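Local structure of fructooligosaccharide ABC transporter substrate-binding protein FusA (Streptococcus pneumoniae, 5G5Y) at residues H296-R307 / Y415-F426. The protein binds short- and long-chain fructooligosaccharides, preferring tetrasaccharides and larger, and serves as the solute-binding component of the FusABC-MsmK ABC importer in the pneumococcus. Sequence-based numbering, arbitrary orientation.
Sequences HVARTNGMGFAR and YMSNVNNYPRVF
R299 and R307 hydrogen-bond to carbonyls across the contact, while R424 lays its guanidinium face under one, joining two extended connections that run in broadly the same direction. Segment 296-307 includes a short strand, 305-306, near its end. The other segment, 415-426, links helix 399-412 to helix 429-455; such paired, mostly non-regular chains are consistent with the interlobe hinge of a two-lobed solute-binding protein. R299 bends at its third torsion (chi3 68°), which turns NH1 onto the backbone of 418-419. There NH1 donates to N418 O at 3.0 Å, with 161° at the hydrogen, and more weakly to V419 O at 2.8 Å. Both oxygens lie at the guanidinium edge, whereas N421 N sits over one face and the side-chain amide of N421 stacks on the group at a modest tilt. That amide is itself held, because N421 ND2 donates to T300 O over 3.2 Å, in the carbonyl plane and on a lone pair. One residue on, Y422 N donates a hydrogen bond to N301 OD1 at 2.8 Å, from above the plane of the N301 amide, and a water donating to both N301 O and Y422 O adds a second link. N301 O also lies 3.1 Å above the centre of the R424 guanidinium; since it meets a face, the angles to NH1 and NH2 are poor, and this is close polar packing rather than hydrogen bonding. Nearer the 426 end the roles change: R424 supplies its carbonyl, and R307 NH1 donates to R424 O at 2.8 Å, almost in the guanidinium plane. L108 O accepts from the same NH1, while D69 forms a salt bridge with R307 NH2. The R307 guanidinium is inclined only 19° to the F426 ring, with NE 3.8 Å above the ring plane and offset toward its rim.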
ATOM      1  N   HIS A 296       1.266 -17.198 -13.632  1.00 13.81           N
ATOM      2  CA  HIS A 296       0.789 -15.807 -13.687  1.00 13.21           C
ATOM      3  C   HIS A 296       0.845 -15.217 -12.295  1.00 12.21           C
ATOM      4  O   HIS A 296       0.647 -15.917 -11.302  1.00 12.14           O
ATOM      5  CB  HIS A 296      -0.648 -15.725 -14.237  1.00 13.59           C
ATOM      6  CG  HIS A 296      -1.117 -14.336 -14.503  1.00 13.77           C
ATOM      7  ND1 HIS A 296      -0.542 -13.549 -15.472  1.00 14.64           N
ATOM      8  CD2 HIS A 296      -2.086 -13.575 -13.923  1.00 14.12           C
ATOM      9  CE1 HIS A 296      -1.160 -12.381 -15.524  1.00 15.06           C
ATOM     10  NE2 HIS A 296      -2.081 -12.357 -14.565  1.00 14.79           N
ATOM     11  N   VAL A 297       1.136 -13.923 -12.228  1.00 11.91           N
ATOM     12  CA  VAL A 297       0.948 -13.108 -11.036  1.00 11.89           C
ATOM     13  C   VAL A 297       0.014 -11.954 -11.379  1.00 11.76           C
ATOM     14  O   VAL A 297       0.289 -11.183 -12.325  1.00 11.41           O
ATOM     15  CB  VAL A 297       2.286 -12.547 -10.534  1.00 11.79           C
ATOM     16  CG1 VAL A 297       2.090 -11.639  -9.338  1.00 12.52           C
ATOM     17  CG2 VAL A 297       3.207 -13.701 -10.144  1.00 12.56           C
ATOM     18  N   ALA A 298      -1.054 -11.825 -10.592  1.00 11.52           N
ATOM     19  CA  ALA A 298      -1.994 -10.713 -10.735  1.00 11.67           C
ATOM     20  C   ALA A 298      -1.359  -9.522 -10.016  1.00 11.87           C
ATOM     21  O   ALA A 298      -0.802  -9.644  -8.902  1.00 13.18           O
ATOM     22  CB  ALA A 298      -3.306 -11.048 -10.125  1.00 11.56           C
ATOM     23  N   ARG A 299      -1.386  -8.371 -10.674  1.00 12.02           N
ATOM     24  CA  ARG A 299      -0.899  -7.154 -10.034  1.00 12.03           C
ATOM     25  C   ARG A 299      -1.969  -6.609  -9.103  1.00 11.95           C
ATOM     26  O   ARG A 299      -3.175  -6.593  -9.446  1.00 12.00           O
ATOM     27  CB  ARG A 299      -0.567  -6.133 -11.079  1.00 12.81           C
ATOM     28  CG  ARG A 299       0.578  -6.559 -11.924  1.00 13.35           C
ATOM     29  CD  ARG A 299       0.814  -5.596 -13.073  1.00 13.57           C
ATOM     30  NE  ARG A 299       1.275  -4.311 -12.589  1.00 12.39           N
ATOM     31  CZ  ARG A 299       1.563  -3.257 -13.350  1.00 12.44           C
ATOM     32  NH1 ARG A 299       1.434  -3.252 -14.688  1.00 12.12           N
ATOM     33  NH2 ARG A 299       1.993  -2.150 -12.747  1.00 12.69           N
ATOM     34  N   THR A 300      -1.555  -6.187  -7.919  1.00 11.44           N
ATOM     35  CA  THR A 300      -2.455  -5.380  -7.074  1.00 12.31           C
ATOM     36  C   THR A 300      -2.588  -3.997  -7.733  1.00 12.32           C
ATOM     37  O   THR A 300      -1.867  -3.697  -8.700  1.00 11.60           O
ATOM     38  CB  THR A 300      -1.905  -5.092  -5.641  1.00 12.84           C
ATOM     39  OG1 THR A 300      -0.804  -4.168  -5.720  1.00 13.86           O
ATOM     40  CG2 THR A 300      -1.493  -6.364  -4.945  1.00 13.89           C
ATOM     41  N   ASN A 301      -3.481  -3.171  -7.164  1.00 12.67           N
ATOM     42  CA  ASN A 301      -3.591  -1.782  -7.554  1.00 13.29           C
ATOM     43  C   ASN A 301      -2.936  -0.825  -6.546  1.00 13.48           C
ATOM     44  O   ASN A 301      -3.119   0.381  -6.620  1.00 14.19           O
ATOM     45  CB  ASN A 301      -5.044  -1.422  -7.846  1.00 12.83           C
ATOM     46  CG  ASN A 301      -5.665  -2.351  -8.863  1.00 12.78           C
ATOM     47  OD1 ASN A 301      -5.075  -2.587  -9.932  1.00 12.26           O
ATOM     48  ND2 ASN A 301      -6.801  -2.927  -8.540  1.00 11.63           N
ATOM     49  N   GLY A 302      -2.091  -1.369  -5.688  1.00 13.24           N
ATOM     50  CA  GLY A 302      -1.374  -0.576  -4.713  1.00 14.18           C
ATOM     51  C   GLY A 302      -0.423   0.404  -5.346  1.00 14.00           C
ATOM     52  O   GLY A 302       0.160   0.130  -6.403  1.00 13.82           O
ATOM     53  N   MET A 303      -0.246   1.547  -4.694  1.00 16.53           N
ATOM     54  CA  MET A 303       0.663   2.573  -5.215  1.00 17.68           C
ATOM     55  C   MET A 303       1.120   3.432  -4.048  1.00 17.25           C
ATOM     56  O   MET A 303       0.306   3.758  -3.178  1.00 17.98           O
ATOM     57  CB  MET A 303      -0.059   3.434  -6.253  1.00 21.13           C
ATOM     58  CG  MET A 303       0.888   4.216  -7.159  1.00 24.75           C
ATOM     59  SD  MET A 303       0.121   5.601  -8.049  1.00 26.40           S
ATOM     60  CE  MET A 303       1.352   5.826  -9.313  1.00 27.27           C
ATOM     61  N   GLY A 304       2.395   3.825  -4.037  1.00 16.09           N
ATOM     62  CA  GLY A 304       2.914   4.756  -3.028  1.00 16.11           C
ATOM     63  C   GLY A 304       2.454   6.161  -3.373  1.00 15.96           C
ATOM     64  O   GLY A 304       3.208   6.979  -3.923  1.00 15.41           O
ATOM     65  N   PHE A 305       1.188   6.417  -3.112  1.00 15.58           N
ATOM     66  CA  PHE A 305       0.551   7.673  -3.512  1.00 15.70           C
ATOM     67  C   PHE A 305      -0.570   8.014  -2.583  1.00 16.18           C
ATOM     68  O   PHE A 305      -1.403   7.159  -2.256  1.00 15.56           O
ATOM     69  CB  PHE A 305       0.036   7.599  -4.942  1.00 16.52           C
ATOM     70  CG  PHE A 305      -0.635   8.864  -5.415  1.00 16.16           C
ATOM     71  CD1 PHE A 305       0.110   9.981  -5.791  1.00 15.82           C
ATOM     72  CD2 PHE A 305      -2.037   8.941  -5.449  1.00 15.86           C
ATOM     73  CE1 PHE A 305      -0.534  11.119  -6.277  1.00 15.45           C
ATOM     74  CE2 PHE A 305      -2.668  10.087  -5.879  1.00 16.02           C
ATOM     75  CZ  PHE A 305      -1.907  11.187  -6.278  1.00 15.37           C
ATOM     76  N   ALA A 306      -0.555   9.230  -2.082  1.00 14.53           N
ATOM     77  CA  ALA A 306      -1.717   9.769  -1.365  1.00 16.05           C
ATOM     78  C   ALA A 306      -2.004  11.110  -1.902  1.00 16.27           C
ATOM     79  O   ALA A 306      -1.115  11.966  -1.926  1.00 15.59           O
ATOM     80  CB  ALA A 306      -1.445   9.824   0.127  1.00 16.23           C
ATOM     81  N   ARG A 307      -3.250  11.319  -2.338  1.00 16.92           N
ATOM     82  CA  ARG A 307      -3.623  12.519  -3.044  1.00 16.37           C
ATOM     83  C   ARG A 307      -3.433  13.798  -2.213  1.00 16.38           C
ATOM     84  O   ARG A 307      -3.066  14.840  -2.761  1.00 14.32           O
ATOM     85  CB  ARG A 307      -5.101  12.461  -3.484  1.00 18.16           C
ATOM     86  CG  ARG A 307      -5.316  13.117  -4.820  1.00 18.59           C
ATOM     87  CD  ARG A 307      -6.719  12.960  -5.373  1.00 17.53           C
ATOM     88  NE  ARG A 307      -7.323  11.644  -5.172  1.00 17.56           N
ATOM     89  CZ  ARG A 307      -7.177  10.577  -5.957  1.00 18.06           C
ATOM     90  NH1 ARG A 307      -6.416  10.617  -7.041  1.00 16.74           N
ATOM     91  NH2 ARG A 307      -7.818   9.438  -5.626  1.00 18.62           N
ATOM     92  N   TYR A 415       6.263 -13.085 -14.389  1.00 14.03           N
ATOM     93  CA  TYR A 415       4.938 -13.661 -14.570  1.00 13.96           C
ATOM     94  C   TYR A 415       3.799 -12.623 -14.503  1.00 13.40           C
ATOM     95  O   TYR A 415       2.661 -13.020 -14.608  1.00 13.14           O
ATOM     96  CB  TYR A 415       4.722 -14.737 -13.529  1.00 13.25           C
ATOM     97  CG  TYR A 415       5.830 -15.739 -13.600  1.00 13.91           C
ATOM     98  CD1 TYR A 415       5.957 -16.555 -14.721  1.00 13.81           C
ATOM     99  CD2 TYR A 415       6.786 -15.822 -12.601  1.00 13.93           C
ATOM    100  CE1 TYR A 415       7.002 -17.426 -14.852  1.00 14.95           C
ATOM    101  CE2 TYR A 415       7.844 -16.729 -12.707  1.00 15.63           C
ATOM    102  CZ  TYR A 415       7.942 -17.508 -13.840  1.00 16.53           C
ATOM    103  OH  TYR A 415       8.941 -18.416 -13.950  1.00 20.35           O
ATOM    104  N   MET A 416       4.126 -11.329 -14.351  1.00 13.00           N
ATOM    105  CA  MET A 416       3.154 -10.222 -14.379  1.00 12.63           C
ATOM    106  C   MET A 416       2.951  -9.760 -15.808  1.00 14.23           C
ATOM    107  O   MET A 416       3.642  -8.827 -16.327  1.00 15.07           O
ATOM    108  CB  MET A 416       3.668  -9.045 -13.546  1.00 13.80           C
ATOM    109  CG  MET A 416       3.795  -9.317 -12.056  1.00 13.22           C
ATOM    110  SD  MET A 416       4.434  -7.781 -11.344  1.00 15.44           S
ATOM    111  CE  MET A 416       5.043  -8.378  -9.772  1.00 15.03           C
ATOM    112  N   SER A 417       2.005 -10.390 -16.471  1.00 12.75           N
ATOM    113  CA  SER A 417       1.802 -10.178 -17.876  1.00 12.64           C
ATOM    114  C   SER A 417       0.927  -8.977 -18.207  1.00 12.24           C
ATOM    115  O   SER A 417       0.820  -8.629 -19.378  1.00 14.39           O
ATOM    116  CB  SER A 417       1.198 -11.459 -18.495  1.00 13.47           C
ATOM    117  OG  SER A 417       2.175 -12.517 -18.363  1.00 14.11           O
ATOM    118  N   ASN A 418       0.290  -8.373 -17.220  1.00 12.00           N
ATOM    119  CA  ASN A 418      -0.606  -7.235 -17.454  1.00 12.33           C
ATOM    120  C   ASN A 418       0.205  -5.938 -17.535  1.00 12.21           C
ATOM    121  O   ASN A 418       0.895  -5.571 -16.585  1.00 11.15           O
ATOM    122  CB  ASN A 418      -1.669  -7.159 -16.380  1.00 12.27           C
ATOM    123  CG  ASN A 418      -2.627  -8.360 -16.445  1.00 13.31           C
ATOM    124  OD1 ASN A 418      -2.176  -9.515 -16.530  1.00 14.94           O
ATOM    125  ND2 ASN A 418      -3.933  -8.097 -16.498  1.00 12.31           N
ATOM    126  N   VAL A 419       0.083  -5.259 -18.670  1.00 11.55           N
ATOM    127  CA  VAL A 419       0.792  -3.985 -18.918  1.00 11.24           C
ATOM    128  C   VAL A 419       0.450  -2.970 -17.808  1.00 12.09           C
ATOM    129  O   VAL A 419       1.332  -2.250 -17.259  1.00 11.81           O
ATOM    130  CB  VAL A 419       0.426  -3.389 -20.308  1.00 11.30           C
ATOM    131  CG1 VAL A 419       1.052  -2.007 -20.498  1.00 11.66           C
ATOM    132  CG2 VAL A 419       0.825  -4.268 -21.483  1.00 11.56           C
ATOM    133  N   ASN A 420      -0.839  -2.933 -17.472  1.00 11.58           N
ATOM    134  CA  ASN A 420      -1.372  -1.966 -16.549  1.00 12.23           C
ATOM    135  C   ASN A 420      -2.026  -2.580 -15.351  1.00 11.58           C
ATOM    136  O   ASN A 420      -2.500  -3.710 -15.386  1.00 11.23           O
ATOM    137  CB  ASN A 420      -2.384  -1.059 -17.262  1.00 13.02           C
ATOM    138  CG  ASN A 420      -1.685  -0.073 -18.215  1.00 15.30           C
ATOM    139  OD1 ASN A 420      -0.820   0.697 -17.803  1.00 18.89           O
ATOM    140  ND2 ASN A 420      -1.985  -0.167 -19.453  1.00 16.30           N
ATOM    141  N   ASN A 421      -2.061  -1.784 -14.294  1.00 12.28           N
ATOM    142  CA  ASN A 421      -2.995  -2.014 -13.154  1.00 11.98           C
ATOM    143  C   ASN A 421      -4.031  -0.868 -13.154  1.00 12.17           C
ATOM    144  O   ASN A 421      -4.087  -0.092 -14.115  1.00 12.16           O
ATOM    145  CB  ASN A 421      -2.254  -2.191 -11.819  1.00 12.36           C
ATOM    146  CG  ASN A 421      -1.503  -0.955 -11.377  1.00 13.32           C
ATOM    147  OD1 ASN A 421      -1.532   0.058 -12.061  1.00 13.84           O
ATOM    148  ND2 ASN A 421      -0.849  -1.023 -10.219  1.00 14.16           N
ATOM    149  N   TYR A 422      -4.898  -0.829 -12.141  1.00 11.70           N
ATOM    150  CA  TYR A 422      -5.999   0.153 -12.107  1.00 12.65           C
ATOM    151  C   TYR A 422      -5.498   1.424 -11.406  1.00 13.99           C
ATOM    152  O   TYR A 422      -5.037   1.335 -10.246  1.00 14.68           O
ATOM    153  CB  TYR A 422      -7.242  -0.389 -11.355  1.00 12.77           C
ATOM    154  CG  TYR A 422      -8.419   0.545 -11.631  1.00 13.03           C
ATOM    155  CD1 TYR A 422      -9.133   0.438 -12.803  1.00 13.07           C
ATOM    156  CD2 TYR A 422      -8.740   1.590 -10.765  1.00 14.24           C
ATOM    157  CE1 TYR A 422     -10.163   1.329 -13.096  1.00 14.01           C
ATOM    158  CE2 TYR A 422      -9.758   2.504 -11.065  1.00 14.92           C
ATOM    159  CZ  TYR A 422     -10.452   2.374 -12.231  1.00 14.50           C
ATOM    160  OH  TYR A 422     -11.489   3.258 -12.498  1.00 16.12           O
ATOM    161  N   PRO A 423      -5.601   2.592 -12.064  1.00 15.14           N
ATOM    162  CA  PRO A 423      -5.008   3.798 -11.509  1.00 16.58           C
ATOM    163  C   PRO A 423      -5.859   4.429 -10.385  1.00 20.28           C
ATOM    164  O   PRO A 423      -7.084   4.308 -10.377  1.00 21.48           O
ATOM    165  CB  PRO A 423      -4.914   4.724 -12.712  1.00 16.77           C
ATOM    166  CG  PRO A 423      -6.048   4.317 -13.575  1.00 16.48           C
ATOM    167  CD  PRO A 423      -6.214   2.842 -13.388  1.00 15.40           C
ATOM    168  N   ARG A 424      -5.192   5.124  -9.486  1.00 21.92           N
ATOM    169  CA  ARG A 424      -5.833   5.771  -8.322  1.00 24.65           C
ATOM    170  C   ARG A 424      -6.591   7.061  -8.712  1.00 22.11           C
ATOM    171  O   ARG A 424      -6.275   8.107  -8.186  1.00 20.59           O
ATOM    172  CB  ARG A 424      -4.730   6.160  -7.300  1.00 27.29           C
ATOM    173  CG  ARG A 424      -4.018   5.027  -6.594  1.00 31.45           C
ATOM    174  CD  ARG A 424      -5.064   4.105  -6.022  1.00 34.96           C
ATOM    175  NE  ARG A 424      -4.561   3.240  -4.974  1.00 42.33           N
ATOM    176  CZ  ARG A 424      -5.044   2.023  -4.707  1.00 40.75           C
ATOM    177  NH1 ARG A 424      -6.038   1.490  -5.407  1.00 35.96           N
ATOM    178  NH2 ARG A 424      -4.511   1.323  -3.720  1.00 43.49           N
ATOM    179  N   VAL A 425      -7.580   6.965  -9.598  1.00 20.72           N
ATOM    180  CA  VAL A 425      -8.231   8.136 -10.174  1.00 20.90           C
ATOM    181  C   VAL A 425      -9.038   8.872  -9.116  1.00 19.61           C
ATOM    182  O   VAL A 425      -9.478   8.268  -8.175  1.00 18.04           O
ATOM    183  CB  VAL A 425      -9.151   7.764 -11.359  1.00 24.21           C
ATOM    184  CG1 VAL A 425      -8.299   7.410 -12.563  1.00 27.83           C
ATOM    185  CG2 VAL A 425     -10.113   6.628 -10.986  1.00 25.18           C
ATOM    186  N   PHE A 426      -9.227  10.172  -9.314  1.00 19.05           N
ATOM    187  CA  PHE A 426     -10.073  11.027  -8.522  1.00 18.74           C
ATOM    188  C   PHE A 426     -11.482  11.119  -9.158  1.00 18.31           C
ATOM    189  O   PHE A 426     -11.654  11.726 -10.192  1.00 18.41           O
ATOM    190  CB  PHE A 426      -9.426  12.441  -8.503  1.00 19.83           C
ATOM    191  CG  PHE A 426      -9.877  13.335  -7.400  1.00 20.32           C
ATOM    192  CD1 PHE A 426     -11.000  13.097  -6.638  1.00 22.30           C
ATOM    193  CD2 PHE A 426      -9.133  14.502  -7.136  1.00 21.99           C
ATOM    194  CE1 PHE A 426     -11.363  13.959  -5.603  1.00 24.96           C
ATOM    195  CE2 PHE A 426      -9.494  15.362  -6.119  1.00 21.92           C
ATOM    196  CZ  PHE A 426     -10.599  15.102  -5.351  1.00 22.80           C
TER
HETATM  197  O   HOH W   1       0.867 -14.521 -17.420  1.00 19.01           O
HETATM  198  O   HOH W   2      -0.062  -9.186 -14.209  1.00 13.06           O
HETATM  199  O   HOH W   3      -2.798   2.042  -8.814  1.00 17.04           O
HETATM  200  O   HOH W   4       0.750   1.128  -9.132  1.00 34.78           O